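PDB 2BKL: prolyl endopeptidase, which probably hydrolyses oligopeptides as a serine protease, cutting after proline and less readily after alanine. Local coordinates for residues S326-H331 and S366-L371; D373-Y378 and K392-T397. All blocks are in the same frame, centred on the assembly; numbering follows the deposited sequence.

Contact 1 (S326-H331 and S366-L371)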
loop_
_atom_site.group_PDB
_atom_site.type_symbol
_atom_site.label_atom_id
_atom_site.label_comp_id
_atom_site.label_asym_id
_atom_site.label_seq_id
_atom_site.Cartn_x
_atom_site.Cartn_y
_atom_site.Cartn_z
ATOM N N SER A 326 -4.370 -18.741 5.384
ATOM C CA SER A 326 -3.267 -19.455 4.772
ATOM C C SER A 326 -3.294 -20.912 5.177
ATOM O O SER A 326 -3.775 -21.270 6.253
ATOM C CB SER A 326 -1.932 -18.840 5.136
ATOM O OG SER A 326 -1.663 -18.972 6.515
ATOM N N ILE A 327 -2.826 -21.772 4.293
ATOM C CA ILE A 327 -2.713 -23.171 4.619
ATOM C C ILE A 327 -1.256 -23.452 4.923
ATOM O O ILE A 327 -0.385 -23.336 4.049
ATOM C CB ILE A 327 -3.183 -24.049 3.448
ATOM C CG1 ILE A 327 -4.597 -23.656 3.001
ATOM C CG2 ILE A 327 -3.098 -25.510 3.848
ATOM C CD1 ILE A 327 -5.104 -24.421 1.774
ATOM N N VAL A 328 -0.992 -23.769 6.184
ATOM C CA VAL A 328 0.358 -24.039 6.655
ATOM C C VAL A 328 0.378 -25.279 7.516
ATOM O O VAL A 328 -0.508 -25.499 8.337
ATOM C CB VAL A 328 0.918 -22.843 7.447
ATOM C CG1 VAL A 328 1.244 -21.691 6.530
ATOM C CG2 VAL A 328 -0.016 -22.401 8.616
ATOM N N GLY A 329 1.360 -26.132 7.282
ATOM C CA GLY A 329 1.517 -27.312 8.110
ATOM C C GLY A 329 0.270 -28.158 8.236
ATOM O O GLY A 329 -0.031 -28.635 9.335
ATOM N N GLY A 330 -0.485 -28.273 7.160
ATOM C CA GLY A 330 -1.673 -29.133 7.166
ATOM C C GLY A 330 -2.851 -28.579 7.936
ATOM O O GLY A 330 -3.788 -29.310 8.242
ATOM N N HIS A 331 -2.808 -27.281 8.230
ATOM C CA HIS A 331 -3.821 -26.561 8.998
ATOM C C HIS A 331 -4.185 -25.253 8.289
ATOM O O HIS A 331 -3.497 -24.807 7.357
ATOM C CB HIS A 331 -3.273 -26.207 10.389
ATOM C CG HIS A 331 -3.152 -27.376 11.319
ATOM N ND1 HIS A 331 -2.291 -28.424 11.085
ATOM C CD2 HIS A 331 -3.772 -27.656 12.488
ATOM C CE1 HIS A 331 -2.416 -29.322 12.047
ATOM N NE2 HIS A 331 -3.296 -28.874 12.925
ATOM N N SER A 366 1.365 -10.463 11.615
ATOM C CA SER A 366 0.997 -11.037 10.341
ATOM C C SER A 366 0.341 -12.401 10.546
ATOM O O SER A 366 0.457 -13.011 11.612
ATOM C CB SER A 366 2.222 -11.204 9.441
ATOM O OG SER A 366 3.031 -12.298 9.898
ATOM N N ASN A 367 -0.294 -12.902 9.497
ATOM C CA ASN A 367 -0.712 -14.286 9.484
ATOM C C ASN A 367 0.530 -15.161 9.457
ATOM O O ASN A 367 1.631 -14.705 9.133
ATOM C CB ASN A 367 -1.640 -14.565 8.302
ATOM C CG ASN A 367 -2.560 -15.753 8.538
ATOM O OD1 ASN A 367 -2.562 -16.327 9.591
ATOM N ND2 ASN A 367 -3.392 -16.063 7.562
ATOM N N LEU A 368 0.365 -16.421 9.793
ATOM C CA LEU A 368 1.444 -17.369 9.643
ATOM C C LEU A 368 1.801 -17.544 8.180
ATOM O O LEU A 368 0.933 -17.554 7.300
ATOM C CB LEU A 368 1.072 -18.702 10.246
ATOM C CG LEU A 368 0.889 -18.762 11.752
ATOM C CD1 LEU A 368 0.508 -20.179 12.171
ATOM C CD2 LEU A 368 2.138 -18.302 12.468
ATOM N N MET A 369 3.112 -17.617 7.944
ATOM C CA MET A 369 3.701 -17.723 6.629
ATOM C C MET A 369 4.542 -18.989 6.564
ATOM O O MET A 369 5.403 -19.216 7.407
ATOM C CB MET A 369 4.591 -16.522 6.351
ATOM C CG MET A 369 3.812 -15.225 6.257
ATOM S SD MET A 369 4.953 -13.876 6.119
ATOM C CE MET A 369 5.218 -13.568 7.753
ATOM N N GLY A 370 4.331 -19.769 5.525
ATOM C CA GLY A 370 5.051 -20.998 5.327
ATOM C C GLY A 370 4.512 -21.723 4.130
ATOM O O GLY A 370 4.206 -21.114 3.107
ATOM N N LEU A 371 4.393 -23.027 4.272
ATOM C CA LEU A 371 3.918 -23.871 3.197
ATOM C C LEU A 371 2.978 -24.916 3.751
ATOM O O LEU A 371 3.043 -25.282 4.924
ATOM C CB LEU A 371 5.067 -24.562 2.430
ATOM C CG LEU A 371 5.979 -23.691 1.577
ATOM C CD1 LEU A 371 7.098 -24.513 1.000
ATOM C CD2 LEU A 371 5.254 -23.012 0.470
HETATM O O HOH W 1 0.904 -21.432 2.628
#

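Contact 2 (D373-Y378 and K392-T397)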
loop_
_atom_site.group_PDB
_atom_site.type_symbol
_atom_site.label_atom_id
_atom_site.label_comp_id
_atom_site.label_asym_id
_atom_site.label_seq_id
_atom_site.Cartn_x
_atom_site.Cartn_y
_atom_site.Cartn_z
ATOM N N ASP A 373 2.934 -28.030 3.451
ATOM C CA ASP A 373 3.615 -29.281 3.793
ATOM C C ASP A 373 4.875 -29.027 4.622
ATOM O O ASP A 373 5.793 -29.889 4.665
ATOM C CB ASP A 373 3.973 -30.049 2.504
ATOM C CG ASP A 373 4.749 -29.216 1.478
ATOM O OD1 ASP A 373 4.946 -28.008 1.637
ATOM O OD2 ASP A 373 5.190 -29.690 0.391
ATOM N N LEU A 374 4.915 -27.881 5.306
ATOM C CA LEU A 374 6.019 -27.527 6.230
ATOM C C LEU A 374 5.397 -27.270 7.591
ATOM O O LEU A 374 4.448 -26.497 7.697
ATOM C CB LEU A 374 6.740 -26.270 5.754
ATOM C CG LEU A 374 8.225 -26.266 5.414
ATOM C CD1 LEU A 374 8.756 -27.626 4.929
ATOM C CD2 LEU A 374 8.510 -25.149 4.402
ATOM N N ASP A 375 5.928 -27.872 8.647
ATOM C CA ASP A 375 5.451 -27.619 9.987
ATOM C C ASP A 375 5.922 -26.288 10.565
ATOM O O ASP A 375 5.242 -25.721 11.413
ATOM C CB ASP A 375 5.896 -28.736 10.928
ATOM C CG ASP A 375 5.329 -28.571 12.311
ATOM O OD1 ASP A 375 4.083 -28.629 12.443
ATOM O OD2 ASP A 375 6.048 -28.351 13.306
ATOM N N ASP A 376 7.089 -25.813 10.155
ATOM C CA ASP A 376 7.563 -24.511 10.614
ATOM C C ASP A 376 6.860 -23.388 9.848
ATOM O O ASP A 376 6.868 -23.382 8.621
ATOM C CB ASP A 376 9.064 -24.333 10.374
ATOM C CG ASP A 376 9.902 -25.346 11.109
ATOM O OD1 ASP A 376 9.638 -25.604 12.312
ATOM O OD2 ASP A 376 10.857 -25.908 10.525
ATOM N N ALA A 377 6.298 -22.420 10.573
ATOM C CA ALA A 377 5.673 -21.246 9.982
ATOM C C ALA A 377 6.105 -20.016 10.751
ATOM O O ALA A 377 6.283 -20.096 11.963
ATOM C CB ALA A 377 4.170 -21.339 9.994
ATOM N N TYR A 378 6.203 -18.876 10.083
ATOM C CA TYR A 378 6.732 -17.676 10.684
ATOM C C TYR A 378 5.678 -16.606 10.735
ATOM O O TYR A 378 4.769 -16.568 9.897
ATOM C CB TYR A 378 7.933 -17.170 9.862
ATOM C CG TYR A 378 9.106 -18.105 9.790
ATOM C CD1 TYR A 378 9.093 -19.172 8.917
ATOM C CD2 TYR A 378 10.226 -17.911 10.576
ATOM C CE1 TYR A 378 10.171 -20.045 8.851
ATOM C CE2 TYR A 378 11.302 -18.766 10.500
ATOM C CZ TYR A 378 11.255 -19.818 9.648
ATOM O OH TYR A 378 12.326 -20.685 9.569
ATOM N N LYS A 392 9.329 -17.987 14.855
ATOM C CA LYS A 392 9.234 -19.260 14.173
ATOM C C LYS A 392 8.380 -20.153 15.062
ATOM O O LYS A 392 8.658 -20.323 16.252
ATOM C CB LYS A 392 10.618 -19.862 13.952
ATOM C CG LYS A 392 10.606 -21.235 13.280
ATOM C CD LYS A 392 12.026 -21.754 13.048
ATOM C CE LYS A 392 12.065 -23.242 12.863
ATOM N NZ LYS A 392 13.451 -23.765 12.967
ATOM N N THR A 393 7.329 -20.718 14.484
ATOM C CA THR A 393 6.384 -21.511 15.242
ATOM C C THR A 393 6.192 -22.871 14.597
ATOM O O THR A 393 6.397 -23.031 13.401
ATOM C CB THR A 393 5.013 -20.802 15.361
ATOM O OG1 THR A 393 4.288 -20.903 14.117
ATOM C CG2 THR A 393 5.131 -19.313 15.579
ATOM N N SER A 394 5.812 -23.848 15.407
ATOM C CA SER A 394 5.363 -25.127 14.910
ATOM C C SER A 394 3.847 -25.112 14.796
ATOM O O SER A 394 3.135 -24.823 15.736
ATOM C CB SER A 394 5.769 -26.249 15.870
ATOM O OG SER A 394 5.030 -27.435 15.590
ATOM N N VAL A 395 3.349 -25.431 13.619
ATOM C CA VAL A 395 1.919 -25.448 13.402
ATOM C C VAL A 395 1.279 -26.576 14.203
ATOM O O VAL A 395 0.208 -26.395 14.789
ATOM C CB VAL A 395 1.576 -25.592 11.899
ATOM C CG1 VAL A 395 0.070 -25.693 11.700
ATOM C CG2 VAL A 395 2.099 -24.409 11.115
ATOM N N SER A 396 1.926 -27.732 14.213
ATOM C CA SER A 396 1.373 -28.911 14.875
ATOM C C SER A 396 1.348 -28.810 16.406
ATOM O O SER A 396 0.399 -29.279 17.003
ATOM C CB SER A 396 2.095 -30.177 14.435
ATOM O OG SER A 396 3.449 -30.156 14.765
ATOM N N THR A 397 2.354 -28.182 17.029
ATOM C CA THR A 397 2.437 -28.123 18.504
ATOM C C THR A 397 2.178 -26.753 19.132
ATOM O O THR A 397 1.902 -26.660 20.334
ATOM C CB THR A 397 3.804 -28.595 19.014
ATOM O OG1 THR A 397 4.805 -27.604 18.764
ATOM C CG2 THR A 397 4.288 -29.891 18.322
#

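Contact 1 (S326-H331 and S366-L371)
Gly329 N donates a backbone hydrogen bond to Leu371 O (3.0 Å, N-H...O angle 168°), tying the end of strand 326-328 to the loop 366-371, which runs past it at a slant. The same carbonyl oxygen also receives a CA-H...O contact from Val328 CA at 3.4 Å. A water adds a further bridge: it donates to Ile327 O at 2.7 Å and, weakly, to Gly370 O.

At the other end Ser326 OG donates to Leu368 O (3.1 Å), tilted 31° from the carbonyl plane. The hydroxyl gets there by sitting between the backbone N and the carbonyl carbon (chi1 66°). Asn367 ND2 is a looser neighbour, 3.5 Å from Ser326 OG; the stronger polar partner of this amide is Ser333, which bonds its OD1. With an alanine at Ser326 the hydroxyl is gone, and Leu368 O would probably lose this donor, leaving the loop less firmly held to the strand. Between the two polar grips Val328 splits its methyls: CG2 meets Leu368 CB at 4.2 Å, the two side chains crossing at about a right angle, while CG1 rests 3.8 Å from Gly370 N.

Val328 to His331 forms a type I' turn, and His331 ND1 ties back to Gly329 O (2.9 Å). The whole joins one four-stranded antiparallel sheet to the next, as between consecutive blades of the prolyl oligopeptidase beta-propeller.

Contact 2 (D373-Y378 and K392-T397)
The Tyr378 ring has the aliphatic chain of Lys392 beside it, the two side chains pointing the same way, with Lys392 CB 3.7 Å from Tyr378 CE2 in an oblique approach. Further out, Lys392 CD comes close to the phenol oxygen. Trp403 meets the tyrosine ring edge-to-face, and Thr74 and Pro75 of strand 71-78 also touch this side chain. The Asp376 carboxylate lies near the end of the extended lysine, its OD1 3.4 Å from Lys392 CE, but the charged ends stay beyond a salt bridge. Arg77 for the aspartate and Glu102 for the lysine are long, weak ion-pair partners.

The Asp375 carboxylate is held much more closely. Asp375 OD2 offers the syn lone pair to Ser394 OG at 2.7 Å. Asp375 OD1 takes two donors of one residue: Ser396 N at the syn lone pair (2.9 Å) and Ser396 OG from above the carboxylate plane, 41° out of it. With CG anti to the backbone N (chi1 -175°), the group reaches across to the turn after Ser394. Three hydrogen bonds fix its rotation and probably favour the ionised form. Ser394 OG in turn accepts from Thr397 N (3.1 Å), an ST motif that braces the same turn.

The backbone carries the pairing on: Val395 N donates to Asp375 O (2.9 Å), and Ala377 and Thr393 form a hydrogen-bonded antiparallel pair, with Ala377 N to Thr393 O also 2.9 Å. Ala377 CB packs on Val395 CG2 at 3.9 Å, away from the Asp376 and Tyr378 side of the sheet. This is the open end of a beta hairpin, strands 376-383 and 386-394, the two middle strands of an antiparallel four-stranded propeller blade.

How the contacts relate
Going from the N terminus, the chain leaves strand 321-328, completes the sheet through strand 353-356, and starts the next with strand 364-365; contact 1 closes this long excursion, which takes in the other three strands of the first sheet, and brings the two sheets together. Contact 2 opens just afterwards and closes a short hairpin within the second sheet. The two therefore follow in series, neither nesting nor crossing. They do touch: Met369 N lies 2.8 Å from Tyr378 O, a probable hydrogen bond, and Val395 CG1 packs on Val328 O and His331 CB. The turn after strand 321-328 thus rests directly on the turn following strand 386-394, while 366-371 binds both blades.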